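Local coordinates for kinesin-like protein (Caenorhabditis elegans, PDB 5X3E) that is a kinesin-6 motor protein that probably hydrolyses ATP to drive movement along or organisation of microtubules, at residues D212-Y225 and R294-R308. Sequence-based numbering, arbitrary orientation.
Sequences DMVCSVFVTYVEIY and RSHSVFTIKLVMAPR. With SO4 (sulfate ion), chain C.
Tyr221 and Phe299 sit opposite each other as a non-hydrogen-bonded pair of two long antiparallel strands, 213-225 and 296-307, in the central sheet of the kinesin motor domain. Their rings form a T-shaped stack, with planes at 80°. The edge of Phe299 points at one face of Tyr221, and CD1 of Phe299 lies 3.7 Å from CG of Tyr221. In both residues CG lies anti to the backbone nitrogen (chi1 -162° in Tyr221, -171° in Phe299), which helps bring the two rings together on the same face of the sheet. CZ of Phe299 also rests on CG1 of Val219, 3.8 Å away. On this face Leu142 of helix 141-152 packs against Phe299. Tyr221 OH is hydrogen-bonded to Glu278, and a water links it to Ser297 OG. A leucine in place of Tyr221 would probably leave Glu278 without this hydroxyl partner and the edge of Phe299 without a ring face to meet.

Paired backbone hydrogen bonds run from Val214 with Ala306 to Ile224 with His296. On the face that carries Phe218, Thr220 and Lys302, CG2 of Val304 touches CD2 of the Phe218 ring at 3.5 Å. Thr220 and Thr300 lie side by side there, joined through a water that donates to Val298 O. A sulfate, probably from the crystallisation liquor, sits beside them. Its O2 accepts from Thr220 OG1 at 2.9 Å, and its O1 from NZ of the extended Lys302, which also forms a salt bridge with Asp261.

At the end near Tyr225, Ser295 OG donates to the anti lone pair of Glu223 OE2 over 2.7 Å.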
# COMPACT_ATOMS: atom_id res chain seq x y z
N ASP A 212 26.32 -2.77 0.87
CA ASP A 212 27.00 -2.59 -0.41
C ASP A 212 26.16 -1.83 -1.41
O ASP A 212 26.62 -1.58 -2.53
CB ASP A 212 27.41 -3.95 -0.99
CG ASP A 212 28.66 -4.51 -0.33
OD1 ASP A 212 29.59 -3.72 -0.07
OD2 ASP A 212 28.71 -5.72 -0.06
N MET A 213 24.95 -1.44 -1.03
CA MET A 213 24.07 -0.67 -1.87
C MET A 213 23.89 0.74 -1.33
O MET A 213 23.90 0.98 -0.12
CB MET A 213 22.70 -1.35 -2.00
CG MET A 213 22.76 -2.70 -2.67
SD MET A 213 23.05 -2.58 -4.45
CE MET A 213 21.41 -2.89 -5.08
N VAL A 214 23.76 1.64 -2.24
CA VAL A 214 23.35 3.01 -1.98
C VAL A 214 21.88 3.13 -2.35
O VAL A 214 21.39 2.40 -3.22
CB VAL A 214 24.24 3.97 -2.79
CG1 VAL A 214 23.71 5.31 -2.72
CG2 VAL A 214 25.61 3.99 -2.17
N CYS A 215 21.15 4.03 -1.69
CA CYS A 215 19.71 4.05 -1.90
C CYS A 215 19.14 5.46 -1.83
O CYS A 215 19.77 6.40 -1.34
CB CYS A 215 19.00 3.16 -0.88
SG CYS A 215 18.98 3.87 0.79
N SER A 216 17.90 5.56 -2.30
CA SER A 216 17.07 6.75 -2.19
C SER A 216 15.61 6.29 -2.20
O SER A 216 15.28 5.24 -2.77
CB SER A 216 17.32 7.74 -3.33
OG SER A 216 16.52 8.90 -3.17
N VAL A 217 14.74 7.08 -1.58
CA VAL A 217 13.34 6.71 -1.44
C VAL A 217 12.50 7.62 -2.33
O VAL A 217 12.62 8.85 -2.29
CB VAL A 217 12.87 6.79 0.03
CG1 VAL A 217 11.40 6.41 0.14
CG2 VAL A 217 13.71 5.86 0.90
N PHE A 218 11.65 7.01 -3.14
CA PHE A 218 10.68 7.71 -3.97
C PHE A 218 9.30 7.21 -3.59
O PHE A 218 9.12 6.03 -3.28
CB PHE A 218 10.95 7.47 -5.46
CG PHE A 218 12.21 8.13 -5.97
CD1 PHE A 218 12.15 9.33 -6.66
CD2 PHE A 218 13.45 7.54 -5.76
CE1 PHE A 218 13.30 9.94 -7.14
CE2 PHE A 218 14.61 8.15 -6.23
CZ PHE A 218 14.53 9.35 -6.92
N VAL A 219 8.32 8.10 -3.60
CA VAL A 219 6.94 7.71 -3.35
C VAL A 219 6.10 8.14 -4.54
O VAL A 219 6.33 9.20 -5.13
CB VAL A 219 6.38 8.30 -2.03
CG1 VAL A 219 7.20 7.81 -0.84
CG2 VAL A 219 6.35 9.82 -2.08
N THR A 220 5.14 7.30 -4.90
CA THR A 220 4.05 7.69 -5.78
C THR A 220 2.75 7.53 -5.01
O THR A 220 2.61 6.60 -4.20
CB THR A 220 4.01 6.85 -7.07
OG1 THR A 220 3.88 5.46 -6.75
CG2 THR A 220 5.28 7.05 -7.87
N TYR A 221 1.82 8.46 -5.22
CA TYR A 221 0.51 8.39 -4.59
C TYR A 221 -0.53 8.47 -5.69
O TYR A 221 -0.62 9.49 -6.40
CB TYR A 221 0.31 9.50 -3.56
CG TYR A 221 -0.83 9.22 -2.60
CD1 TYR A 221 -1.50 8.00 -2.61
CD2 TYR A 221 -1.23 10.18 -1.67
CE1 TYR A 221 -2.54 7.74 -1.73
CE2 TYR A 221 -2.27 9.93 -0.78
CZ TYR A 221 -2.92 8.71 -0.82
OH TYR A 221 -3.95 8.45 0.06
N VAL A 222 -1.32 7.41 -5.84
CA VAL A 222 -2.21 7.24 -6.97
C VAL A 222 -3.60 6.86 -6.47
O VAL A 222 -3.74 6.16 -5.47
CB VAL A 222 -1.66 6.17 -7.94
CG1 VAL A 222 -2.63 5.88 -8.98
CG2 VAL A 222 -0.42 6.70 -8.64
N GLU A 223 -4.63 7.35 -7.16
CA GLU A 223 -6.01 7.07 -6.80
C GLU A 223 -6.71 6.40 -7.97
O GLU A 223 -6.59 6.84 -9.12
CB GLU A 223 -6.75 8.36 -6.42
CG GLU A 223 -8.21 8.17 -6.06
CD GLU A 223 -8.93 9.49 -5.88
OE1 GLU A 223 -8.67 10.42 -6.66
OE2 GLU A 223 -9.76 9.60 -4.94
N ILE A 224 -7.46 5.34 -7.68
CA ILE A 224 -8.30 4.68 -8.68
C ILE A 224 -9.75 4.96 -8.31
O ILE A 224 -10.25 4.46 -7.30
CB ILE A 224 -8.02 3.17 -8.75
CG1 ILE A 224 -6.61 2.92 -9.27
CG2 ILE A 224 -9.04 2.49 -9.65
CD1 ILE A 224 -6.17 1.49 -9.16
N TYR A 225 -10.40 5.80 -9.10
CA TYR A 225 -11.77 6.24 -8.82
C TYR A 225 -12.60 6.13 -10.09
O TYR A 225 -12.27 6.74 -11.10
CB TYR A 225 -11.76 7.68 -8.30
CG TYR A 225 -13.13 8.28 -8.16
CD1 TYR A 225 -14.03 7.80 -7.21
CD2 TYR A 225 -13.54 9.34 -8.97
CE1 TYR A 225 -15.28 8.35 -7.08
CE2 TYR A 225 -14.79 9.89 -8.84
CZ TYR A 225 -15.66 9.40 -7.89
OH TYR A 225 -16.91 9.95 -7.76
N ARG A 294 -14.99 6.23 -1.32
CA ARG A 294 -15.44 6.34 -2.70
C ARG A 294 -14.37 5.97 -3.71
O ARG A 294 -14.68 5.87 -4.90
CB ARG A 294 -15.93 7.77 -2.96
CG ARG A 294 -17.09 8.21 -2.07
CD ARG A 294 -17.39 9.70 -2.21
NE ARG A 294 -17.85 10.05 -3.55
CZ ARG A 294 -18.20 11.28 -3.92
NH1 ARG A 294 -18.15 12.29 -3.06
NH2 ARG A 294 -18.61 11.50 -5.16
N SER A 295 -13.12 5.77 -3.29
CA SER A 295 -12.04 5.47 -4.23
C SER A 295 -11.00 4.58 -3.56
O SER A 295 -10.98 4.42 -2.34
CB SER A 295 -11.37 6.76 -4.74
OG SER A 295 -10.82 7.51 -3.67
N HIS A 296 -10.12 4.02 -4.39
CA HIS A 296 -8.97 3.27 -3.92
C HIS A 296 -7.76 4.18 -3.94
O HIS A 296 -7.49 4.85 -4.94
CB HIS A 296 -8.69 2.03 -4.78
CG HIS A 296 -9.90 1.19 -5.07
ND1 HIS A 296 -10.52 0.42 -4.11
CD2 HIS A 296 -10.59 0.99 -6.22
CE1 HIS A 296 -11.54 -0.22 -4.66
NE2 HIS A 296 -11.60 0.11 -5.94
N SER A 297 -7.02 4.22 -2.83
CA SER A 297 -5.82 5.04 -2.74
C SER A 297 -4.60 4.13 -2.67
O SER A 297 -4.54 3.22 -1.83
CB SER A 297 -5.88 5.97 -1.53
OG SER A 297 -6.11 5.24 -0.35
N VAL A 298 -3.61 4.41 -3.52
CA VAL A 298 -2.45 3.55 -3.69
C VAL A 298 -1.21 4.38 -3.38
O VAL A 298 -0.84 5.28 -4.15
CB VAL A 298 -2.37 2.96 -5.10
CG1 VAL A 298 -1.17 2.03 -5.23
CG2 VAL A 298 -3.67 2.22 -5.43
N PHE A 299 -0.57 4.09 -2.25
CA PHE A 299 0.65 4.78 -1.84
C PHE A 299 1.79 3.77 -1.95
O PHE A 299 1.81 2.76 -1.24
CB PHE A 299 0.51 5.34 -0.44
CG PHE A 299 1.65 6.23 -0.03
CD1 PHE A 299 1.65 7.57 -0.36
CD2 PHE A 299 2.71 5.72 0.69
CE1 PHE A 299 2.70 8.39 0.01
CE2 PHE A 299 3.77 6.54 1.07
CZ PHE A 299 3.76 7.87 0.73
N THR A 300 2.72 4.02 -2.86
CA THR A 300 3.81 3.09 -3.14
C THR A 300 5.13 3.69 -2.67
O THR A 300 5.53 4.77 -3.12
CB THR A 300 3.88 2.76 -4.63
OG1 THR A 300 2.63 2.19 -5.04
CG2 THR A 300 5.00 1.77 -4.89
N ILE A 301 5.81 2.98 -1.77
CA ILE A 301 7.13 3.35 -1.29
C ILE A 301 8.15 2.56 -2.09
O ILE A 301 8.15 1.32 -2.07
CB ILE A 301 7.28 3.07 0.21
CG1 ILE A 301 6.13 3.72 0.98
CG2 ILE A 301 8.63 3.58 0.71
CD1 ILE A 301 5.95 3.19 2.38
N LYS A 302 9.01 3.26 -2.82
CA LYS A 302 10.03 2.64 -3.66
C LYS A 302 11.41 2.86 -3.06
O LYS A 302 11.80 4.00 -2.77
CB LYS A 302 9.99 3.21 -5.08
CG LYS A 302 8.67 3.02 -5.78
CD LYS A 302 8.71 3.62 -7.17
CE LYS A 302 7.38 3.41 -7.88
NZ LYS A 302 7.41 3.92 -9.28
N LEU A 303 12.14 1.77 -2.89
CA LEU A 303 13.52 1.82 -2.44
C LEU A 303 14.41 1.63 -3.67
O LEU A 303 14.60 0.51 -4.15
CB LEU A 303 13.79 0.75 -1.38
CG LEU A 303 15.19 0.74 -0.79
CD1 LEU A 303 15.48 2.06 -0.12
CD2 LEU A 303 15.35 -0.41 0.19
N VAL A 304 14.93 2.73 -4.19
CA VAL A 304 15.78 2.72 -5.38
C VAL A 304 17.22 2.51 -4.92
O VAL A 304 17.80 3.38 -4.26
CB VAL A 304 15.64 4.02 -6.18
CG1 VAL A 304 16.60 4.03 -7.36
CG2 VAL A 304 14.18 4.22 -6.60
N MET A 305 17.81 1.39 -5.31
CA MET A 305 19.14 1.01 -4.86
C MET A 305 20.10 0.87 -6.03
O MET A 305 19.69 0.60 -7.16
CB MET A 305 19.10 -0.31 -4.07
CG MET A 305 18.49 -0.18 -2.68
SD MET A 305 17.87 -1.72 -1.98
CE MET A 305 19.31 -2.75 -2.13
N ALA A 306 21.39 1.09 -5.76
CA ALA A 306 22.44 0.88 -6.75
C ALA A 306 23.73 0.55 -6.01
O ALA A 306 23.92 1.00 -4.87
CB ALA A 306 22.66 2.11 -7.64
N PRO A 307 24.62 -0.24 -6.62
CA PRO A 307 25.87 -0.61 -5.95
C PRO A 307 26.68 0.61 -5.54
O PRO A 307 26.88 1.54 -6.32
CB PRO A 307 26.60 -1.44 -7.01
CG PRO A 307 25.52 -1.98 -7.87
CD PRO A 307 24.43 -0.95 -7.89
N ARG A 308 27.16 0.59 -4.29
CA ARG A 308 27.96 1.70 -3.79
C ARG A 308 29.30 1.75 -4.50
O ARG A 308 29.94 0.73 -4.76
CB ARG A 308 28.19 1.57 -2.29
CG ARG A 308 28.95 2.76 -1.74
CD ARG A 308 29.14 2.74 -0.25
NE ARG A 308 29.90 3.91 0.17
CZ ARG A 308 30.34 4.12 1.41
NH1 ARG A 308 30.10 3.22 2.36
NH2 ARG A 308 31.02 5.22 1.69
S SO4 C . 3.72 4.00 -10.20
O1 SO4 C . 5.03 3.38 -10.40
O2 SO4 C . 3.20 3.63 -8.88
O3 SO4 C . 2.80 3.53 -11.22
O4 SO4 C . 3.84 5.45 -10.29
O HOH W 1 1.33 4.34 -5.93
O HOH W 2 -3.94 6.09 1.76